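Local coordinates for protein homoserine O-acetyltransferase (PDB 3I1I) that probably transfers an acetyl group from acetyl-CoA to the hydroxyl of L-homoserine, a step toward methionine, using an alpha/beta hydrolase fold, at residues Q194-A199 with Q221-M226. Residues are numbered along the deposited sequence; the frame is centred on the assembly and turned at random.
Sequences QNAIEA and QLANRM
Met226, present as selenomethionine, reaches from helix 217-228 to helix 186-202, alongside shorter contacts made by alanines and Leu222. Its CB and CG make no close contact across the pair but act as an arm: CG stands anti to the carbonyl carbon (chi1 -66°), and the chain beyond it is extended. The selenium then meets Asn195 CB at 3.7 Å and lies 3.8 Å from the backbone N of Ala196. At the tip, CE sits 3.8 Å from Asn195 O and 4.1 Å from Ala199 CB. That same methyl of Ala199 rests on Leu222 CG at 4.0 Å, so it is shared by two side chains. Ala196 and Ala223 need no such reach: their CB atoms touch at 3.6 Å, which lets the nearly antiparallel axes (166°) approach to 8.2 Å. No hydrogen bond crosses this buried interface. Asn195 OD1 and Glu198 OE1 instead turn to Arg225 of the second subunit, the first by a hydrogen bond and the second by a salt bridge, while the two Met226 copies pack together. Close antiparallel helices following strand 174-178 and meeting a second subunit are consistent with the helical lid of the alpha/beta hydrolase fold, through which related acetyltransferases pair.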
loop_
_atom_site.group_PDB
_atom_site.type_symbol
_atom_site.label_atom_id
_atom_site.label_comp_id
_atom_site.label_asym_id
_atom_site.label_seq_id
_atom_site.Cartn_x
_atom_site.Cartn_y
_atom_site.Cartn_z
ATOM N N GLN A 194 6.495 -6.263 -0.558
ATOM C CA GLN A 194 5.396 -7.101 -0.058
ATOM C C GLN A 194 4.033 -6.440 -0.314
ATOM O O GLN A 194 3.130 -7.059 -0.887
ATOM C CB GLN A 194 5.521 -7.367 1.447
ATOM C CG GLN A 194 4.439 -8.285 1.958
ATOM C CD GLN A 194 4.441 -8.538 3.450
ATOM O OE1 GLN A 194 5.238 -7.967 4.200
ATOM N NE2 GLN A 194 3.521 -9.406 3.901
ATOM N N ASN A 195 3.872 -5.200 0.134
ATOM C CA ASN A 195 2.633 -4.491 -0.072
ATOM C C ASN A 195 2.202 -4.392 -1.541
ATOM O O ASN A 195 0.988 -4.470 -1.848
ATOM C CB ASN A 195 2.688 -3.105 0.570
ATOM C CG ASN A 195 2.604 -3.155 2.104
ATOM O OD1 ASN A 195 2.281 -4.203 2.693
ATOM N ND2 ASN A 195 2.911 -2.025 2.757
ATOM N N ALA A 196 3.168 -4.245 -2.443
ATOM C CA ALA A 196 2.837 -4.166 -3.880
ATOM C C ALA A 196 2.337 -5.523 -4.377
ATOM O O ALA A 196 1.297 -5.619 -5.028
ATOM C CB ALA A 196 4.055 -3.686 -4.714
ATOM N N ILE A 197 3.077 -6.575 -4.056
ATOM C CA ILE A 197 2.643 -7.920 -4.402
ATOM C C ILE A 197 1.233 -8.189 -3.861
ATOM O O ILE A 197 0.354 -8.628 -4.594
ATOM C CB ILE A 197 3.608 -8.975 -3.863
ATOM C CG1 ILE A 197 4.971 -8.834 -4.588
ATOM C CG2 ILE A 197 3.019 -10.321 -4.056
ATOM C CD1 ILE A 197 6.179 -9.557 -3.898
ATOM N N GLU A 198 1.013 -7.913 -2.589
ATOM C CA GLU A 198 -0.303 -8.134 -2.022
ATOM C C GLU A 198 -1.418 -7.260 -2.618
ATOM O O GLU A 198 -2.527 -7.733 -2.778
ATOM C CB GLU A 198 -0.247 -8.033 -0.502
ATOM C CG GLU A 198 0.350 -9.350 0.026
ATOM C CD GLU A 198 0.533 -9.394 1.513
ATOM O OE1 GLU A 198 -0.269 -8.723 2.221
ATOM O OE2 GLU A 198 1.456 -10.144 1.964
ATOM N N ALA A 199 -1.113 -6.023 -2.984
ATOM C CA ALA A 199 -2.101 -5.163 -3.643
ATOM C C ALA A 199 -2.566 -5.778 -4.997
ATOM O O ALA A 199 -3.758 -5.833 -5.291
ATOM C CB ALA A 199 -1.545 -3.734 -3.829
ATOM N N GLN A 221 -1.903 -0.178 -10.222
ATOM C CA GLN A 221 -1.729 1.233 -9.956
ATOM C C GLN A 221 -1.357 1.482 -8.493
ATOM O O GLN A 221 -0.543 2.332 -8.181
ATOM C CB GLN A 221 -2.984 2.054 -10.311
ATOM C CG GLN A 221 -2.880 3.549 -9.841
ATOM C CD GLN A 221 -3.837 4.487 -10.544
ATOM O OE1 GLN A 221 -4.927 4.086 -10.950
ATOM N NE2 GLN A 221 -3.440 5.764 -10.679
ATOM N N LEU A 222 -1.985 0.751 -7.600
ATOM C CA LEU A 222 -1.667 0.844 -6.176
ATOM C C LEU A 222 -0.212 0.416 -5.924
ATOM O O LEU A 222 0.550 1.120 -5.261
ATOM C CB LEU A 222 -2.683 0.001 -5.397
ATOM C CG LEU A 222 -2.756 0.097 -3.890
ATOM C CD1 LEU A 222 -2.598 1.535 -3.373
ATOM C CD2 LEU A 222 -4.110 -0.519 -3.466
ATOM N N ALA A 223 0.192 -0.706 -6.512
ATOM C CA ALA A 223 1.591 -1.147 -6.446
ATOM C C ALA A 223 2.535 -0.059 -6.948
ATOM O O ALA A 223 3.534 0.227 -6.327
ATOM C CB ALA A 223 1.807 -2.494 -7.219
ATOM N N ASN A 224 2.187 0.570 -8.058
ATOM C CA ASN A 224 3.024 1.589 -8.682
ATOM C C ASN A 224 3.056 2.873 -7.859
ATOM O O ASN A 224 4.093 3.515 -7.730
ATOM C CB ASN A 224 2.487 1.902 -10.071
ATOM C CG ASN A 224 3.408 2.838 -10.861
ATOM O OD1 ASN A 224 4.558 2.515 -11.121
ATOM N ND2 ASN A 224 2.893 3.985 -11.248
ATOM N N ARG A 225 1.917 3.249 -7.297
ATOM C CA ARG A 225 1.870 4.448 -6.486
ATOM C C ARG A 225 2.741 4.322 -5.216
ATOM O O ARG A 225 3.438 5.257 -4.860
ATOM C CB ARG A 225 0.428 4.844 -6.158
ATOM C CG ARG A 225 0.327 6.200 -5.539
ATOM C CD ARG A 225 -1.030 6.840 -5.694
ATOM N NE ARG A 225 -1.993 6.029 -5.025
ATOM C CZ ARG A 225 -3.103 5.540 -5.563
ATOM N NH1 ARG A 225 -3.861 4.756 -4.826
ATOM N NH2 ARG A 225 -3.470 5.810 -6.805
HETATM N N MSE A 226 2.754 3.162 -4.584
HETATM C CA MSE A 226 3.634 2.923 -3.413
HETATM C C MSE A 226 5.091 3.115 -3.752
HETATM O O MSE A 226 5.816 3.693 -2.984
HETATM C CB MSE A 226 3.482 1.504 -2.865
HETATM C CG MSE A 226 2.115 1.212 -2.258
HETATM SE SE MSE A 226 1.912 -0.708 -2.133
HETATM C CE MSE A 226 0.078 -0.771 -1.574
#